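Local coordinates for class I phosphodiesterase PDEB1 (Leishmania major, PDB 2R8Q), which belongs to the cyclic nucleotide phosphodiesterase family and has an all-helical catalytic domain that holds a zinc and a magnesium ion beside a ligand pocket, at residues C177-A180 / I181-L184; F226-L229 / A230-G233. One frame throughout, in Å; residues are numbered along the deposited sequence.

Contact 1 of 2, residues C177-A180 / I181-L184; sequences CSLA and IEIL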
ATOM      1  N   CYS A 177      -2.321  -6.241   4.016  1.00 16.16           N
ATOM      2  CA  CYS A 177      -3.579  -6.237   3.271  1.00 16.21           C
ATOM      3  C   CYS A 177      -3.324  -5.947   1.797  1.00 16.71           C
ATOM      4  O   CYS A 177      -3.908  -6.581   0.922  1.00 15.76           O
ATOM      5  CB  CYS A 177      -4.535  -5.180   3.827  1.00 16.50           C
ATOM      6  SG  CYS A 177      -5.278  -5.597   5.419  1.00 16.55           S
ATOM      7  N   SER A 178      -2.451  -4.982   1.530  1.00 16.74           N
ATOM      8  CA  SER A 178      -2.128  -4.612   0.155  1.00 18.43           C
ATOM      9  C   SER A 178      -1.556  -5.792  -0.621  1.00 19.05           C
ATOM     10  O   SER A 178      -1.887  -5.996  -1.795  1.00 19.13           O
ATOM     11  CB  SER A 178      -1.134  -3.449   0.143  1.00 20.65           C
ATOM     12  OG  SER A 178      -1.692  -2.307   0.768  1.00 24.52           O
ATOM     13  N   LEU A 179      -0.695  -6.571   0.027  1.00 18.43           N
ATOM     14  CA  LEU A 179      -0.112  -7.727  -0.639  1.00 17.41           C
ATOM     15  C   LEU A 179      -1.126  -8.855  -0.787  1.00 17.17           C
ATOM     16  O   LEU A 179      -1.069  -9.627  -1.746  1.00 17.03           O
ATOM     17  CB  LEU A 179       1.125  -8.216   0.117  1.00 18.24           C
ATOM     18  CG  LEU A 179       2.325  -7.273  -0.001  1.00 20.85           C
ATOM     19  CD1 LEU A 179       3.477  -7.807   0.823  1.00 21.36           C
ATOM     20  CD2 LEU A 179       2.737  -7.146  -1.462  1.00 25.21           C
ATOM     21  N   ALA A 180      -2.056  -8.959   0.157  1.00 15.73           N
ATOM     22  CA  ALA A 180      -3.082  -9.991   0.073  1.00 16.29           C
ATOM     23  C   ALA A 180      -3.910  -9.721  -1.180  1.00 15.87           C
ATOM     24  O   ALA A 180      -4.217 -10.632  -1.944  1.00 16.10           O
ATOM     25  CB  ALA A 180      -3.972  -9.955   1.309  1.00 16.77           C
ATOM     26  N   ILE A 181      -4.256  -8.454  -1.382  1.00 15.93           N
ATOM     27  CA  ILE A 181      -5.038  -8.041  -2.542  1.00 18.31           C
ATOM     28  C   ILE A 181      -4.285  -8.361  -3.831  1.00 18.71           C
ATOM     29  O   ILE A 181      -4.877  -8.827  -4.805  1.00 19.78           O
ATOM     30  CB  ILE A 181      -5.360  -6.523  -2.469  1.00 17.87           C
ATOM     31  CG1 ILE A 181      -6.377  -6.284  -1.347  1.00 19.12           C
ATOM     32  CG2 ILE A 181      -5.902  -6.020  -3.819  1.00 19.43           C
ATOM     33  CD1 ILE A 181      -6.615  -4.815  -1.008  1.00 19.39           C
ATOM     34  N   GLU A 182      -2.980  -8.119  -3.824  1.00 18.10           N
ATOM     35  CA  GLU A 182      -2.140  -8.396  -4.987  1.00 19.23           C
ATOM     36  C   GLU A 182      -2.189  -9.881  -5.349  1.00 18.91           C
ATOM     37  O   GLU A 182      -2.406 -10.247  -6.507  1.00 19.41           O
ATOM     38  CB  GLU A 182      -0.699  -7.982  -4.686  1.00 21.78           C
ATOM     39  CG  GLU A 182       0.303  -8.361  -5.758  1.00 28.18           C
ATOM     40  CD  GLU A 182       1.725  -8.033  -5.351  1.00 31.20           C
ATOM     41  OE1 GLU A 182       2.015  -6.839  -5.120  1.00 32.31           O
ATOM     42  OE2 GLU A 182       2.549  -8.970  -5.257  1.00 34.95           O
ATOM     43  N   ILE A 183      -1.979 -10.737  -4.354  1.00 17.54           N
ATOM     44  CA  ILE A 183      -2.007 -12.179  -4.578  1.00 17.93           C
ATOM     45  C   ILE A 183      -3.351 -12.650  -5.135  1.00 18.63           C
ATOM     46  O   ILE A 183      -3.400 -13.403  -6.109  1.00 18.74           O
ATOM     47  CB  ILE A 183      -1.726 -12.947  -3.263  1.00 17.40           C
ATOM     48  CG1 ILE A 183      -0.279 -12.713  -2.827  1.00 19.76           C
ATOM     49  CG2 ILE A 183      -2.009 -14.429  -3.450  1.00 19.02           C
ATOM     50  CD1 ILE A 183       0.048 -13.279  -1.451  1.00 20.27           C
ATOM     51  N   LEU A 184      -4.436 -12.195  -4.516  1.00 19.15           N
ATOM     52  CA  LEU A 184      -5.780 -12.583  -4.925  1.00 19.00           C
ATOM     53  C   LEU A 184      -6.223 -12.030  -6.273  1.00 19.00           C
ATOM     54  O   LEU A 184      -7.210 -12.501  -6.838  1.00 20.25           O
ATOM     55  CB  LEU A 184      -6.787 -12.176  -3.844  1.00 19.85           C
ATOM     56  CG  LEU A 184      -6.605 -12.924  -2.524  1.00 18.51           C
ATOM     57  CD1 LEU A 184      -7.434 -12.268  -1.428  1.00 21.24           C
ATOM     58  CD2 LEU A 184      -6.998 -14.387  -2.711  1.00 20.47           C
TER

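Contact 2 of 2, residues F226-L229 / A230-G233; sequences FTEL and ATSG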
ATOM      1  N   PHE A 226     -14.926  -6.296  22.507  1.00 21.43           N
ATOM      2  CA  PHE A 226     -15.324  -7.696  22.626  1.00 23.02           C
ATOM      3  C   PHE A 226     -16.129  -7.883  23.906  1.00 24.27           C
ATOM      4  O   PHE A 226     -17.136  -8.592  23.924  1.00 24.04           O
ATOM      5  CB  PHE A 226     -14.101  -8.615  22.687  1.00 25.43           C
ATOM      6  CG  PHE A 226     -14.441 -10.039  23.039  1.00 26.59           C
ATOM      7  CD1 PHE A 226     -14.935 -10.910  22.076  1.00 28.04           C
ATOM      8  CD2 PHE A 226     -14.319 -10.489  24.351  1.00 28.85           C
ATOM      9  CE1 PHE A 226     -15.308 -12.216  22.415  1.00 30.10           C
ATOM     10  CE2 PHE A 226     -14.689 -11.788  24.699  1.00 28.88           C
ATOM     11  CZ  PHE A 226     -15.184 -12.651  23.730  1.00 28.93           C
ATOM     12  N   THR A 227     -15.671  -7.247  24.980  1.00 25.04           N
ATOM     13  CA  THR A 227     -16.343  -7.341  26.270  1.00 26.03           C
ATOM     14  C   THR A 227     -17.747  -6.743  26.203  1.00 25.36           C
ATOM     15  O   THR A 227     -18.692  -7.298  26.771  1.00 25.64           O
ATOM     16  CB  THR A 227     -15.535  -6.623  27.360  1.00 28.36           C
ATOM     17  OG1 THR A 227     -14.198  -7.140  27.375  1.00 32.11           O
ATOM     18  CG2 THR A 227     -16.170  -6.850  28.727  1.00 30.35           C
ATOM     19  N   GLU A 228     -17.885  -5.614  25.509  1.00 23.64           N
ATOM     20  CA  GLU A 228     -19.191  -4.976  25.370  1.00 22.47           C
ATOM     21  C   GLU A 228     -20.113  -5.922  24.604  1.00 23.40           C
ATOM     22  O   GLU A 228     -21.313  -5.987  24.872  1.00 23.00           O
ATOM     23  CB  GLU A 228     -19.061  -3.640  24.629  1.00 22.57           C
ATOM     24  CG  GLU A 228     -20.374  -2.879  24.435  1.00 22.98           C
ATOM     25  CD  GLU A 228     -21.134  -2.660  25.733  1.00 25.92           C
ATOM     26  OE1 GLU A 228     -20.489  -2.382  26.765  1.00 27.11           O
ATOM     27  OE2 GLU A 228     -22.381  -2.754  25.719  1.00 26.17           O
ATOM     28  N   LEU A 229     -19.547  -6.656  23.650  1.00 23.42           N
ATOM     29  CA  LEU A 229     -20.321  -7.615  22.870  1.00 25.12           C
ATOM     30  C   LEU A 229     -20.903  -8.652  23.827  1.00 27.19           C
ATOM     31  O   LEU A 229     -22.069  -9.030  23.724  1.00 26.83           O
ATOM     32  CB  LEU A 229     -19.422  -8.306  21.839  1.00 26.53           C
ATOM     33  CG  LEU A 229     -19.996  -9.528  21.121  1.00 26.39           C
ATOM     34  CD1 LEU A 229     -21.213  -9.125  20.319  1.00 27.43           C
ATOM     35  CD2 LEU A 229     -18.935 -10.138  20.216  1.00 27.07           C
ATOM     36  N   ALA A 230     -20.079  -9.103  24.765  1.00 30.17           N
ATOM     37  CA  ALA A 230     -20.501 -10.094  25.747  1.00 32.12           C
ATOM     38  C   ALA A 230     -21.442  -9.477  26.780  1.00 33.01           C
ATOM     39  O   ALA A 230     -22.324 -10.153  27.311  1.00 35.52           O
ATOM     40  CB  ALA A 230     -19.279 -10.690  26.442  1.00 33.43           C
ATOM     41  N   THR A 231     -21.249  -8.193  27.060  1.00 32.70           N
ATOM     42  CA  THR A 231     -22.077  -7.475  28.026  1.00 33.19           C
ATOM     43  C   THR A 231     -23.500  -7.268  27.512  1.00 31.64           C
ATOM     44  O   THR A 231     -24.467  -7.370  28.271  1.00 32.28           O
ATOM     45  CB  THR A 231     -21.473  -6.090  28.353  1.00 33.50           C
ATOM     46  OG1 THR A 231     -20.225  -6.262  29.035  1.00 36.84           O
ATOM     47  CG2 THR A 231     -22.423  -5.283  29.230  1.00 35.60           C
ATOM     48  N   SER A 232     -23.624  -6.974  26.221  1.00 28.83           N
ATOM     49  CA  SER A 232     -24.929  -6.743  25.617  1.00 26.89           C
ATOM     50  C   SER A 232     -25.589  -8.028  25.123  1.00 25.86           C
ATOM     51  O   SER A 232     -26.810  -8.089  24.982  1.00 26.30           O
ATOM     52  CB  SER A 232     -24.806  -5.740  24.465  1.00 27.51           C
ATOM     53  OG  SER A 232     -23.851  -6.162  23.508  1.00 27.63           O
ATOM     54  N   GLY A 233     -24.779  -9.050  24.863  1.00 24.13           N
ATOM     55  CA  GLY A 233     -25.316 -10.317  24.399  1.00 22.45           C
ATOM     56  C   GLY A 233     -25.051 -10.612  22.933  1.00 22.15           C
ATOM     57  O   GLY A 233     -25.512  -9.887  22.050  1.00 23.12           O
TER

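Contact 1 of 2, residues C177-A180 / I181-L184
Leu179 and Glu182 lie side by side on the last two turns of helix 171-184, an alpha-helical i to i+3 pair whose ends point the same way. The glutamate can be followed outward. Its CB rests 3.4 Å from Leu179 O, and CG leaves anti to the backbone N (chi1 173°), which sends the extended chain out from the helix beside Leu179. CD passes 4.1 Å from Leu179 CD2, and OE1 comes to 3.7 Å from the same methyl, so that methyl lies over one face of the carboxylate, nearer OE1. The other oxygen, OE2, forms a salt bridge with Arg93. Glutamate suits this exposed position because its extended chain carries the carboxylate past the leucine methyl to an arginine.

Beneath the side chains run four i to i+4 bonds, among them Ile183 N to Leu179 O, nearly straight at 168°. Ser178 turns its OG back to Val174 O, a bond within the helix that suits a small hydroxyl near the subunit interface, where Leu162 of the second subunit packs on Ser178 and Cys177. The beta-branched Ile183 meets helix 80-92 through Phe86, and its CG1 also sits 3.4 Å from Leu179 O.

Contact 2 of 2, residues F226-L229 / A230-G233
Ala230 opens the final turn of helix 219-232 by giving its N-H to Phe226 O, while its CB lies 3.5 Å from Thr227 O. A methyl is compact enough to pack on Asn324 of helix 302-324, which also receives the ring of Phe226.

Thr231 comes next and holds Thr227 O twice. Its N is 2.7 Å from that oxygen, and its OG1 is 2.9 Å away, bonding from above the carbonyl plane, 47° out of it. OG1 stands beside its own backbone N and is turned back to the preceding turn. The Glu228 chain, bent at chi2, crosses Thr231 loosely, with OE1 4.2 Å from Thr231 CB.

Ser232 repeats the double grip on Glu228 O, its N and OG again coming from opposite faces of the carbonyl plane. A chi1 of 55° places OG between the backbone N and carbonyl carbon, from where it reaches Glu228 O at 2.9 Å.

Gly233 ends the helix. Its N still bonds to Leu229 O, in a more bent bond, while its positive phi (107°) takes the chain out of the helix; a residue without CB suits backbone angles that would press one against Ser232 O. Two hydroxyls thus supplement the main-chain bonds at this C-terminal end, and the exposed Thr231 and Ser232 have the hydrogen-bonding need of those hydroxyls met by the helix's own carbonyls.

How the contacts relate
Both contacts are built within single helices of the phosphodiesterase catalytic domain, contact 1 at the end of helix 171-184 and contact 2 at the end of helix 219-232. They follow in series along the chain and do not touch: their centres are 32 Å apart and their nearest atoms about 20 Å. At contact 1 the Cys177 side chain lies about 10 Å from the magnesium ion and about 12 Å from the zinc ion, and the contact also borders the second subunit. Contact 2 is more peripheral: its centre is about 24 Å from the centre of the chain, that of contact 1 about 16 Å. Yet it packs on helix 239-254, whose last residue, Asp254, binds zinc.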